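Local coordinates for hydrolase, HAD superfamily, subfamily III A (Legionella pneumophila, PDB 3N1U), which probably hydrolyses 3-deoxy-D-manno-octulosonate 8-phosphate to free KDO and inorganic phosphate, a step of lipopolysaccharide biosynthesis, as a magnesium-dependent homotetramer of the HAD superfamily, at residues G132-V135 and Q141-E144; L22-D27 and G157-L162; E43-H48 and T69-A74; N10-K15 and C163-N168. One frame throughout, in Å; residues are numbered along the deposited sequence.

Contact 1: residues G132-V135 and Q141-E144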
loop_
_atom_site.group_PDB
_atom_site.type_symbol
_atom_site.label_atom_id
_atom_site.label_comp_id
_atom_site.label_asym_id
_atom_site.label_seq_id
_atom_site.Cartn_x
_atom_site.Cartn_y
_atom_site.Cartn_z
ATOM N N GLY A 132 22.180 -14.416 -8.751
ATOM C CA GLY A 132 20.764 -14.404 -9.188
ATOM C C GLY A 132 19.955 -14.175 -7.930
ATOM O O GLY A 132 20.090 -14.918 -6.956
ATOM N N VAL A 133 19.118 -13.139 -7.952
ATOM C CA VAL A 133 18.411 -12.695 -6.741
ATOM C C VAL A 133 16.897 -12.673 -6.894
ATOM O O VAL A 133 16.365 -12.235 -7.929
ATOM C CB VAL A 133 18.919 -11.318 -6.232
ATOM C CG1 VAL A 133 18.153 -10.884 -4.944
ATOM C CG2 VAL A 133 20.485 -11.393 -5.955
ATOM N N ALA A 134 16.218 -13.151 -5.854
ATOM C CA ALA A 134 14.752 -13.062 -5.795
ATOM C C ALA A 134 14.332 -11.961 -4.831
ATOM O O ALA A 134 14.844 -11.889 -3.733
ATOM C CB ALA A 134 14.127 -14.398 -5.350
ATOM N N VAL A 135 13.420 -11.084 -5.262
ATOM C CA VAL A 135 12.692 -10.221 -4.261
ATOM C C VAL A 135 11.864 -11.132 -3.341
ATOM O O VAL A 135 11.521 -12.280 -3.710
ATOM C CB VAL A 135 11.798 -9.132 -4.936
ATOM C CG1 VAL A 135 12.706 -8.119 -5.719
ATOM C CG2 VAL A 135 10.715 -9.734 -5.869
ATOM N N GLN A 141 8.922 -20.725 -7.468
ATOM C CA GLN A 141 10.109 -21.244 -8.160
ATOM C C GLN A 141 11.287 -20.272 -8.177
ATOM O O GLN A 141 12.449 -20.670 -8.038
ATOM C CB GLN A 141 9.770 -21.560 -9.593
ATOM C CG GLN A 141 9.182 -22.930 -9.788
ATOM C CD GLN A 141 8.814 -23.158 -11.240
ATOM O OE1 GLN A 141 9.680 -23.413 -12.071
ATOM N NE2 GLN A 141 7.512 -23.074 -11.551
ATOM N N VAL A 142 10.996 -18.983 -8.358
ATOM C CA VAL A 142 12.039 -17.996 -8.325
ATOM C C VAL A 142 12.678 -17.920 -6.932
ATOM O O VAL A 142 13.899 -17.841 -6.834
ATOM C CB VAL A 142 11.502 -16.602 -8.765
ATOM C CG1 VAL A 142 12.580 -15.525 -8.573
ATOM C CG2 VAL A 142 11.033 -16.697 -10.241
ATOM N N LEU A 143 11.881 -17.952 -5.860
ATOM C CA LEU A 143 12.464 -17.980 -4.504
ATOM C C LEU A 143 13.315 -19.247 -4.353
ATOM O O LEU A 143 14.407 -19.208 -3.781
ATOM C CB LEU A 143 11.397 -17.964 -3.413
ATOM C CG LEU A 143 10.534 -16.721 -3.254
ATOM C CD1 LEU A 143 9.350 -17.045 -2.314
ATOM C CD2 LEU A 143 11.398 -15.547 -2.677
ATOM N N GLU A 144 12.811 -20.354 -4.870
ATOM C CA GLU A 144 13.517 -21.642 -4.743
ATOM C C GLU A 144 14.922 -21.689 -5.378
ATOM O O GLU A 144 15.858 -22.268 -4.788
ATOM C CB GLU A 144 12.631 -22.779 -5.275
ATOM C CG GLU A 144 13.252 -24.178 -5.098
ATOM C CD GLU A 144 12.440 -25.257 -5.806
ATOM O OE1 GLU A 144 11.253 -25.026 -6.111
ATOM O OE2 GLU A 144 13.007 -26.330 -6.087
#

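Contact 2: residues L22-D27 and G157-L162. With CA (calcium ion), chain B.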
loop_
_atom_site.group_PDB
_atom_site.type_symbol
_atom_site.label_atom_id
_atom_site.label_comp_id
_atom_site.label_asym_id
_atom_site.label_seq_id
_atom_site.Cartn_x
_atom_site.Cartn_y
_atom_site.Cartn_z
ATOM N N LEU A 22 24.698 -4.781 -12.347
ATOM C CA LEU A 22 23.403 -5.291 -11.842
ATOM C C LEU A 22 22.282 -5.099 -12.899
ATOM O O LEU A 22 22.104 -3.975 -13.433
ATOM C CB LEU A 22 22.998 -4.550 -10.516
ATOM C CG LEU A 22 21.559 -4.899 -10.073
ATOM C CD1 LEU A 22 21.413 -6.408 -9.719
ATOM C CD2 LEU A 22 21.179 -4.020 -8.849
ATOM N N ILE A 23 21.529 -6.162 -13.181
ATOM C CA ILE A 23 20.398 -6.105 -14.074
ATOM C C ILE A 23 19.123 -6.263 -13.233
ATOM O O ILE A 23 19.028 -7.177 -12.380
ATOM C CB ILE A 23 20.366 -7.281 -15.125
ATOM C CG1 ILE A 23 21.731 -7.434 -15.855
ATOM C CG2 ILE A 23 19.274 -7.039 -16.134
ATOM C CD1 ILE A 23 21.859 -8.794 -16.619
ATOM N N CYS A 24 18.162 -5.369 -13.458
ATOM C CA CYS A 24 16.888 -5.442 -12.758
ATOM C C CYS A 24 15.787 -5.661 -13.725
ATOM O O CYS A 24 15.779 -5.068 -14.800
ATOM C CB CYS A 24 16.544 -4.131 -11.996
ATOM S SG CYS A 24 17.781 -3.614 -10.794
ATOM N N ASP A 25 14.807 -6.433 -13.286
ATOM C CA ASP A 25 13.488 -6.437 -13.911
ATOM C C ASP A 25 12.723 -5.197 -13.388
ATOM O O ASP A 25 13.124 -4.600 -12.384
ATOM C CB ASP A 25 12.748 -7.689 -13.485
ATOM C CG ASP A 25 11.328 -7.738 -14.033
ATOM O OD1 ASP A 25 11.101 -7.410 -15.224
ATOM O OD2 ASP A 25 10.442 -8.122 -13.267
ATOM N N VAL A 26 11.649 -4.801 -14.086
ATOM C CA VAL A 26 10.836 -3.662 -13.621
ATOM C C VAL A 26 9.657 -4.065 -12.740
ATOM O O VAL A 26 9.713 -3.963 -11.515
ATOM C CB VAL A 26 10.357 -2.785 -14.811
ATOM C CG1 VAL A 26 9.471 -1.641 -14.282
ATOM C CG2 VAL A 26 11.629 -2.235 -15.535
ATOM N N ASP A 27 8.580 -4.588 -13.346
ATOM C CA ASP A 27 7.343 -4.737 -12.603
ATOM C C ASP A 27 7.471 -5.841 -11.571
ATOM O O ASP A 27 7.776 -6.970 -11.964
ATOM C CB ASP A 27 6.232 -5.129 -13.575
ATOM C CG ASP A 27 5.888 -4.011 -14.535
ATOM O OD1 ASP A 27 5.238 -3.025 -14.108
ATOM O OD2 ASP A 27 6.255 -4.108 -15.701
ATOM N N GLY A 157 12.299 -1.196 -1.524
ATOM C CA GLY A 157 13.723 -1.170 -1.087
ATOM C C GLY A 157 14.512 -2.483 -1.231
ATOM O O GLY A 157 15.636 -2.567 -0.713
ATOM N N ALA A 158 13.914 -3.492 -1.890
ATOM C CA ALA A 158 14.616 -4.790 -2.131
ATOM C C ALA A 158 15.834 -4.570 -3.049
ATOM O O ALA A 158 16.899 -5.106 -2.799
ATOM C CB ALA A 158 13.694 -5.817 -2.764
ATOM N N VAL A 159 15.676 -3.769 -4.111
ATOM C CA VAL A 159 16.797 -3.521 -5.001
ATOM C C VAL A 159 17.887 -2.740 -4.262
ATOM O O VAL A 159 19.057 -3.051 -4.423
ATOM C CB VAL A 159 16.303 -2.725 -6.265
ATOM C CG1 VAL A 159 17.472 -2.123 -7.044
ATOM C CG2 VAL A 159 15.473 -3.675 -7.168
ATOM N N ARG A 160 17.505 -1.799 -3.368
ATOM C CA ARG A 160 18.516 -1.073 -2.589
ATOM C C ARG A 160 19.308 -2.080 -1.713
ATOM O O ARG A 160 20.528 -1.955 -1.541
ATOM C CB ARG A 160 17.827 -0.072 -1.632
ATOM C CG ARG A 160 18.803 0.620 -0.686
ATOM C CD ARG A 160 20.007 1.260 -1.473
ATOM N NE ARG A 160 20.787 2.099 -0.585
ATOM C CZ ARG A 160 20.399 3.323 -0.196
ATOM N NH1 ARG A 160 19.278 3.866 -0.675
ATOM N NH2 ARG A 160 21.137 4.027 0.672
ATOM N N GLU A 161 18.600 -3.069 -1.169
ATOM C CA GLU A 161 19.236 -4.052 -0.245
ATOM C C GLU A 161 20.321 -4.812 -1.019
ATOM O O GLU A 161 21.423 -5.029 -0.513
ATOM C CB GLU A 161 18.152 -5.022 0.216
ATOM C CG GLU A 161 18.487 -5.953 1.339
ATOM C CD GLU A 161 17.238 -6.814 1.737
ATOM O OE1 GLU A 161 16.112 -6.305 1.680
ATOM O OE2 GLU A 161 17.433 -7.997 2.044
ATOM N N LEU A 162 20.012 -5.175 -2.260
ATOM C CA LEU A 162 21.026 -5.803 -3.156
ATOM C C LEU A 162 22.180 -4.841 -3.512
ATOM O O LEU A 162 23.368 -5.242 -3.520
ATOM C CB LEU A 162 20.316 -6.368 -4.416
ATOM C CG LEU A 162 21.230 -7.009 -5.481
ATOM C CD1 LEU A 162 22.154 -8.035 -4.747
ATOM C CD2 LEU A 162 20.324 -7.660 -6.516
HETATM CA CA CA B . 8.413 -8.949 -13.093
HETATM O O HOH W 1 7.340 -8.334 -15.145
HETATM O O HOH W 2 6.316 -9.937 -12.470
HETATM O O HOH W 3 9.243 -10.826 -14.408
#

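Contact 3: residues E43-H48 and T69-A74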
loop_
_atom_site.group_PDB
_atom_site.type_symbol
_atom_site.label_atom_id
_atom_site.label_comp_id
_atom_site.label_asym_id
_atom_site.label_seq_id
_atom_site.Cartn_x
_atom_site.Cartn_y
_atom_site.Cartn_z
ATOM N N GLU A 43 -1.746 4.734 -17.676
ATOM C CA GLU A 43 -1.149 3.706 -16.763
ATOM C C GLU A 43 -0.106 4.380 -15.907
ATOM O O GLU A 43 0.571 5.343 -16.351
ATOM C CB GLU A 43 -0.447 2.575 -17.527
ATOM C CG GLU A 43 -1.259 1.839 -18.598
ATOM C CD GLU A 43 -0.357 1.109 -19.605
ATOM O OE1 GLU A 43 -0.083 1.651 -20.714
ATOM O OE2 GLU A 43 0.093 -0.003 -19.279
ATOM N N LEU A 44 0.102 3.839 -14.707
ATOM C CA LEU A 44 1.181 4.367 -13.882
ATOM C C LEU A 44 1.823 3.187 -13.224
ATOM O O LEU A 44 1.216 2.102 -13.155
ATOM C CB LEU A 44 0.619 5.302 -12.804
ATOM C CG LEU A 44 -0.177 6.503 -13.236
ATOM C CD1 LEU A 44 -1.680 6.182 -13.165
ATOM C CD2 LEU A 44 0.104 7.654 -12.247
ATOM N N LYS A 45 3.064 3.363 -12.800
ATOM C CA LYS A 45 3.710 2.419 -11.886
ATOM C C LYS A 45 4.321 3.247 -10.756
ATOM O O LYS A 45 4.579 4.450 -10.918
ATOM C CB LYS A 45 4.874 1.657 -12.540
ATOM C CG LYS A 45 4.535 1.008 -13.894
ATOM C CD LYS A 45 5.758 0.356 -14.526
ATOM C CE LYS A 45 5.400 -0.333 -15.842
ATOM N NZ LYS A 45 4.249 -1.351 -15.791
ATOM N N SER A 46 4.686 2.558 -9.678
ATOM C CA SER A 46 5.196 3.239 -8.479
ATOM C C SER A 46 6.576 2.698 -8.176
ATOM O O SER A 46 6.713 1.464 -7.960
ATOM C CB SER A 46 4.237 2.928 -7.301
ATOM O OG SER A 46 2.945 3.416 -7.662
ATOM N N PHE A 47 7.600 3.581 -8.151
ATOM C CA PHE A 47 8.992 3.166 -7.887
ATOM C C PHE A 47 9.411 3.696 -6.516
ATOM O O PHE A 47 8.778 4.609 -6.017
ATOM C CB PHE A 47 9.902 3.772 -8.961
ATOM C CG PHE A 47 9.555 3.321 -10.359
ATOM C CD1 PHE A 47 10.052 2.098 -10.844
ATOM C CD2 PHE A 47 8.741 4.103 -11.178
ATOM C CE1 PHE A 47 9.711 1.599 -12.131
ATOM C CE2 PHE A 47 8.389 3.646 -12.468
ATOM C CZ PHE A 47 8.894 2.403 -12.976
ATOM N N HIS A 48 10.485 3.184 -5.917
ATOM C CA HIS A 48 10.806 3.586 -4.571
ATOM C C HIS A 48 12.116 4.394 -4.590
ATOM O O HIS A 48 13.097 4.003 -5.225
ATOM C CB HIS A 48 10.957 2.336 -3.677
ATOM C CG HIS A 48 10.950 2.678 -2.218
ATOM N ND1 HIS A 48 12.034 3.296 -1.576
ATOM C CD2 HIS A 48 9.985 2.538 -1.287
ATOM C CE1 HIS A 48 11.709 3.523 -0.312
ATOM N NE2 HIS A 48 10.468 3.078 -0.111
ATOM N N THR A 69 12.986 -5.891 -19.215
ATOM C CA THR A 69 11.582 -5.947 -18.779
ATOM C C THR A 69 10.663 -6.421 -19.908
ATOM O O THR A 69 10.966 -6.188 -21.103
ATOM C CB THR A 69 11.082 -4.547 -18.249
ATOM O OG1 THR A 69 9.708 -4.680 -17.880
ATOM C CG2 THR A 69 11.171 -3.480 -19.330
ATOM N N THR A 70 9.545 -7.063 -19.504
ATOM C CA THR A 70 8.433 -7.341 -20.423
ATOM C C THR A 70 7.556 -6.099 -20.665
ATOM O O THR A 70 6.940 -5.967 -21.745
ATOM C CB THR A 70 7.593 -8.542 -19.921
ATOM O OG1 THR A 70 8.484 -9.659 -19.728
ATOM C CG2 THR A 70 6.465 -8.941 -20.953
ATOM N N ALA A 71 7.529 -5.181 -19.687
ATOM C CA ALA A 71 6.772 -3.926 -19.820
ATOM C C ALA A 71 7.215 -3.191 -21.103
ATOM O O ALA A 71 8.384 -3.245 -21.479
ATOM C CB ALA A 71 6.952 -3.012 -18.545
ATOM N N GLN A 72 6.266 -2.547 -21.783
ATOM C CA GLN A 72 6.534 -1.808 -23.029
ATOM C C GLN A 72 6.135 -0.337 -22.898
ATOM O O GLN A 72 6.394 0.454 -23.774
ATOM C CB GLN A 72 5.719 -2.393 -24.189
ATOM C CG GLN A 72 6.279 -3.689 -24.774
ATOM C CD GLN A 72 5.506 -4.206 -25.975
ATOM O OE1 GLN A 72 4.273 -4.101 -26.036
ATOM N NE2 GLN A 72 6.233 -4.785 -26.945
ATOM N N ASN A 73 5.467 0.030 -21.822
ATOM C CA ASN A 73 4.862 1.362 -21.808
ATOM C C ASN A 73 5.891 2.482 -21.504
ATOM O O ASN A 73 6.997 2.210 -21.038
ATOM C CB ASN A 73 3.680 1.372 -20.833
ATOM C CG ASN A 73 4.110 0.982 -19.434
ATOM O OD1 ASN A 73 4.653 1.804 -18.722
ATOM N ND2 ASN A 73 3.941 -0.287 -19.068
ATOM N N ALA A 74 5.514 3.726 -21.774
ATOM C CA ALA A 74 6.390 4.875 -21.619
ATOM C C ALA A 74 6.730 5.229 -20.143
ATOM O O ALA A 74 7.730 5.885 -19.908
ATOM C CB ALA A 74 5.819 6.090 -22.353
#

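Contact 4: residues N10-K15 and C163-N168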
loop_
_atom_site.group_PDB
_atom_site.type_symbol
_atom_site.label_atom_id
_atom_site.label_comp_id
_atom_site.label_asym_id
_atom_site.label_seq_id
_atom_site.Cartn_x
_atom_site.Cartn_y
_atom_site.Cartn_z
ATOM N N ASN A 10 29.757 -16.115 3.510
ATOM C CA ASN A 10 30.980 -15.929 2.722
ATOM C C ASN A 10 30.812 -16.249 1.246
ATOM O O ASN A 10 31.329 -15.524 0.392
ATOM C CB ASN A 10 32.118 -16.723 3.286
ATOM C CG ASN A 10 33.105 -15.856 3.962
ATOM O OD1 ASN A 10 32.789 -15.221 4.962
ATOM N ND2 ASN A 10 34.317 -15.803 3.423
ATOM N N GLU A 11 30.079 -17.323 0.952
ATOM C CA GLU A 11 29.845 -17.704 -0.448
ATOM C C GLU A 11 29.034 -16.629 -1.168
ATOM O O GLU A 11 29.277 -16.334 -2.326
ATOM C CB GLU A 11 29.142 -19.059 -0.535
ATOM C CG GLU A 11 30.152 -20.240 -0.351
ATOM C CD GLU A 11 29.478 -21.608 -0.093
ATOM O OE1 GLU A 11 28.254 -21.704 -0.240
ATOM O OE2 GLU A 11 30.183 -22.582 0.276
ATOM N N LEU A 12 28.095 -16.015 -0.454
ATOM C CA LEU A 12 27.299 -14.933 -1.030
ATOM C C LEU A 12 28.181 -13.698 -1.280
ATOM O O LEU A 12 28.123 -13.080 -2.357
ATOM C CB LEU A 12 26.112 -14.608 -0.089
ATOM C CG LEU A 12 25.334 -13.334 -0.425
ATOM C CD1 LEU A 12 24.520 -13.441 -1.733
ATOM C CD2 LEU A 12 24.411 -12.934 0.740
ATOM N N LEU A 13 28.993 -13.337 -0.293
ATOM C CA LEU A 13 29.935 -12.234 -0.431
ATOM C C LEU A 13 30.925 -12.443 -1.599
ATOM O O LEU A 13 31.215 -11.486 -2.330
ATOM C CB LEU A 13 30.731 -11.990 0.890
ATOM C CG LEU A 13 29.884 -11.353 2.018
ATOM C CD1 LEU A 13 30.726 -11.070 3.286
ATOM C CD2 LEU A 13 29.100 -10.082 1.604
ATOM N N GLU A 14 31.437 -13.666 -1.754
ATOM C CA GLU A 14 32.304 -13.972 -2.904
ATOM C C GLU A 14 31.600 -13.794 -4.270
ATOM O O GLU A 14 32.228 -13.339 -5.230
ATOM C CB GLU A 14 32.914 -15.374 -2.796
ATOM C CG GLU A 14 33.899 -15.520 -1.621
ATOM C CD GLU A 14 35.086 -14.534 -1.683
ATOM O OE1 GLU A 14 35.746 -14.445 -2.750
ATOM O OE2 GLU A 14 35.367 -13.864 -0.663
ATOM N N LYS A 15 30.336 -14.185 -4.379
ATOM C CA LYS A 15 29.554 -13.851 -5.591
ATOM C C LYS A 15 29.437 -12.338 -5.837
ATOM O O LYS A 15 29.640 -11.853 -6.964
ATOM C CB LYS A 15 28.167 -14.494 -5.583
ATOM C CG LYS A 15 28.149 -16.033 -5.480
ATOM C CD LYS A 15 26.700 -16.508 -5.340
ATOM C CE LYS A 15 26.592 -17.987 -5.625
ATOM N NZ LYS A 15 26.480 -18.188 -7.117
ATOM N N CYS A 163 21.835 -3.585 -3.865
ATOM C CA CYS A 163 22.865 -2.583 -4.132
ATOM C C CYS A 163 23.854 -2.476 -2.962
ATOM O O CYS A 163 25.045 -2.496 -3.183
ATOM C CB CYS A 163 22.260 -1.214 -4.460
ATOM S SG CYS A 163 21.313 -1.213 -5.956
ATOM N N ASP A 164 23.353 -2.391 -1.739
ATOM C CA ASP A 164 24.171 -2.239 -0.523
ATOM C C ASP A 164 25.007 -3.495 -0.273
ATOM O O ASP A 164 26.174 -3.370 0.026
ATOM C CB ASP A 164 23.316 -1.926 0.709
ATOM C CG ASP A 164 22.796 -0.494 0.731
ATOM O OD1 ASP A 164 23.110 0.306 -0.203
ATOM O OD2 ASP A 164 22.041 -0.176 1.688
ATOM N N LEU A 165 24.425 -4.687 -0.469
ATOM C CA LEU A 165 25.219 -5.944 -0.377
ATOM C C LEU A 165 26.443 -5.915 -1.305
ATOM O O LEU A 165 27.571 -6.224 -0.893
ATOM C CB LEU A 165 24.334 -7.159 -0.754
ATOM C CG LEU A 165 25.118 -8.496 -0.781
ATOM C CD1 LEU A 165 25.302 -8.956 0.700
ATOM C CD2 LEU A 165 24.350 -9.525 -1.581
ATOM N N ILE A 166 26.230 -5.509 -2.545
ATOM C CA ILE A 166 27.299 -5.504 -3.555
ATOM C C ILE A 166 28.374 -4.450 -3.146
ATOM O O ILE A 166 29.605 -4.737 -3.095
ATOM C CB ILE A 166 26.716 -5.238 -4.956
ATOM C CG1 ILE A 166 25.862 -6.444 -5.459
ATOM C CG2 ILE A 166 27.838 -4.882 -5.999
ATOM C CD1 ILE A 166 24.961 -6.066 -6.659
ATOM N N LEU A 167 27.911 -3.248 -2.799
ATOM C CA LEU A 167 28.860 -2.206 -2.434
ATOM C C LEU A 167 29.659 -2.590 -1.204
ATOM O O LEU A 167 30.880 -2.409 -1.144
ATOM C CB LEU A 167 28.139 -0.875 -2.212
ATOM C CG LEU A 167 27.549 -0.236 -3.498
ATOM C CD1 LEU A 167 26.624 0.893 -3.054
ATOM C CD2 LEU A 167 28.687 0.308 -4.340
ATOM N N ASN A 168 28.972 -3.147 -0.227
ATOM C CA ASN A 168 29.666 -3.588 0.996
ATOM C C ASN A 168 30.681 -4.698 0.770
ATOM O O ASN A 168 31.797 -4.655 1.324
ATOM C CB ASN A 168 28.644 -3.924 2.089
ATOM C CG ASN A 168 28.134 -2.639 2.790
ATOM O OD1 ASN A 168 28.937 -1.739 3.100
ATOM N ND2 ASN A 168 26.838 -2.549 3.020
#

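Contact 1: residues G132-V135 and Q141-E144
Ala134 and Leu143 mark the closest approach of the two backbones, their CA atoms 5.6 Å apart where the end of strand 131-134 packs against helix 140-145. No hydrogen bond links the two segments, and the small methyl group of Ala134, directed at the helix, allows the two backbones to come this near. CB of Ala134 lies 3.7 Å from CG1 of Val142 and 4.0 Å from CD2 of Leu143, so one methyl is met by branches of two consecutive helix residues. That valine methyl lies across from its own backbone N (chi1 174°). Leu143 starts out alongside the strand, and its CD2 then turns back to it, reaching the backbone beyond Ala134, where it sits 3.4 Å from the carbonyl O of Val135. Strand 131-134, helix 140-145 and strand 148-149 form a beta-alpha-beta unit at one border of the parallel sheet in the Rossmann-like HAD fold, and this is the packing of its helix on its first strand. Leu123 and Ile126 of helix 123-128 also touch Val142, while Leu143 extends to Arg149. The side chains of Val133, in the strand, and Val135, just past it, point away from helix 140-145. There Val133 packs on Leu162 and Val135 on Ala158, both of helix 158-169, and Val135 also touches Asp118, a ligand of the bound calcium ion.

Contact 2: residues L22-D27 and G157-L162
Leu22 and Leu162 meet at an angle, one methyl of each making the touch: CD1 of Leu22 is 3.6 Å from CD2 of Leu162. Both leucines send CG anti to the backbone N (chi1 171° and 178°), carrying their branched ends across the gap between strand and helix. One helical turn earlier Val159 points toward the strand, and its CG1 stands 4.0 Å from SG of Cys24. The alternation of the strand thus presents Leu22 and Cys24 to residues three apart on the helix, while Ile23 faces the other side of the sheet. Arg160, directed away from the strand, forms a salt bridge with Asp119 of a neighbouring subunit. Just past Cys24 the chain leaves the strand and binds the calcium ion through OD2 of Asp25 at 2.2 Å and the backbone O of Asp27 at 2.4 Å, three waters and Asp118 completing the sphere. Lys95 forms a salt bridge with OD1 of Asp25, the carboxylate oxygen not bound to the metal. The DxD motif at the end of a central parallel strand is the signature of HAD phosphatases; here that strand packs against helix 158-169, and calcium probably occupies the magnesium position.

Contact 3: residues E43-H48 and T69-A74
Asn73 projects its side chain between Glu43 and Lys45, alternate residues on one face of strand 43-48. The side chains of Lys45 and Asn73 come from opposite directions, CE of Lys45 lying 3.5 Å from ND2 of Asn73 and 3.7 Å from its OD1, so the methylene lies against the amide. NZ of Lys45 is likewise 3.5 Å from ND2 of Asn73, but both are donors and no bond forms. On the other flank Glu43 meets Asn73 at a slant, carboxylate and amide planes 62° apart, with OE1 of Glu43 resting 3.8 Å from CB of Asn73. The strand belongs to a beta hairpin with 34-38 that continues as an antiparallel sheet into a neighbouring subunit, an arrangement consistent with the tetramer of the KdsC family, whose active sites lie close to subunit interfaces. The polar ends are held from outside: a bend at the last torsion of Lys45 (chi4 -54°) turns its ammonium group to a salt bridge with Asp27, and OE1 of Glu43 accepts a hydrogen bond from Asn39 of that neighbouring subunit. Farther back in the loop, OG1 of Thr69 accepts from N of Ala71 at 2.9 Å, an ST turn.

Contact 4: residues N10-K15 and C163-N168
Leu12 and Leu165 both swing CG to the far side from their own N (chi1 169° and 176°), extending these side chains across the space between helix 3-17 and helix 158-169, whereas Leu13 has its CG beside its own N (chi1 -72°). The result is a small leucine contact between two helices, the N-terminal one and one that covers a face of the parallel sheet in the HAD fold. Leu165 supplies nearly all of the second helix's share: it points toward helix 3-17, and its two methyl groups divide the work. CD2 of Leu165 lies 3.9 Å from CD1 of Leu12, and CD1 of Leu165 reaches CD2 of Leu13 at 4.1 Å. Both partners leave their helix at a slant to the other segment, and their ends then swing in to it, so Leu165 comes to rest against two neighbouring side chains of one helical turn. The closest CA pair, Leu13 and Leu165, is 7.9 Å apart, a spacing bridged by the leucine side chains, without a polar bond across the pair. Trp148 of the edge strand 148-149 packs against both Leu12 and Leu165. Elsewhere on helix 158-169, Cys163 and Leu167 pack on helix 49-60. Leu12 also turns its other methyl to the same partner, CD2 of Leu12 standing 4.1 Å from both CD1 and CD2 of Leu165.

Overall arrangement
Helix 158-169 ties three of the contacts together: it lies over strand 21-24 in contact 2, meets the N-terminal helix in contact 4, and touches strand 131-134 of contact 1, where CG2 of Val133 is 3.8 Å from CD2 of Leu162. Contacts 2 and 4 also join directly, CD2 of Leu22 being 4.0 Å from SG of Cys163. Contact 3 reaches the metal site from another quarter, with NZ of Lys45 2.6 Å from OD1 of Asp27 in contact 2. The calcium ion is about 8 Å from the side chains of both Val135 and Ala71. Contacts 3 and 4, centres 28 Å apart, lie on opposite sides of the chain's centre.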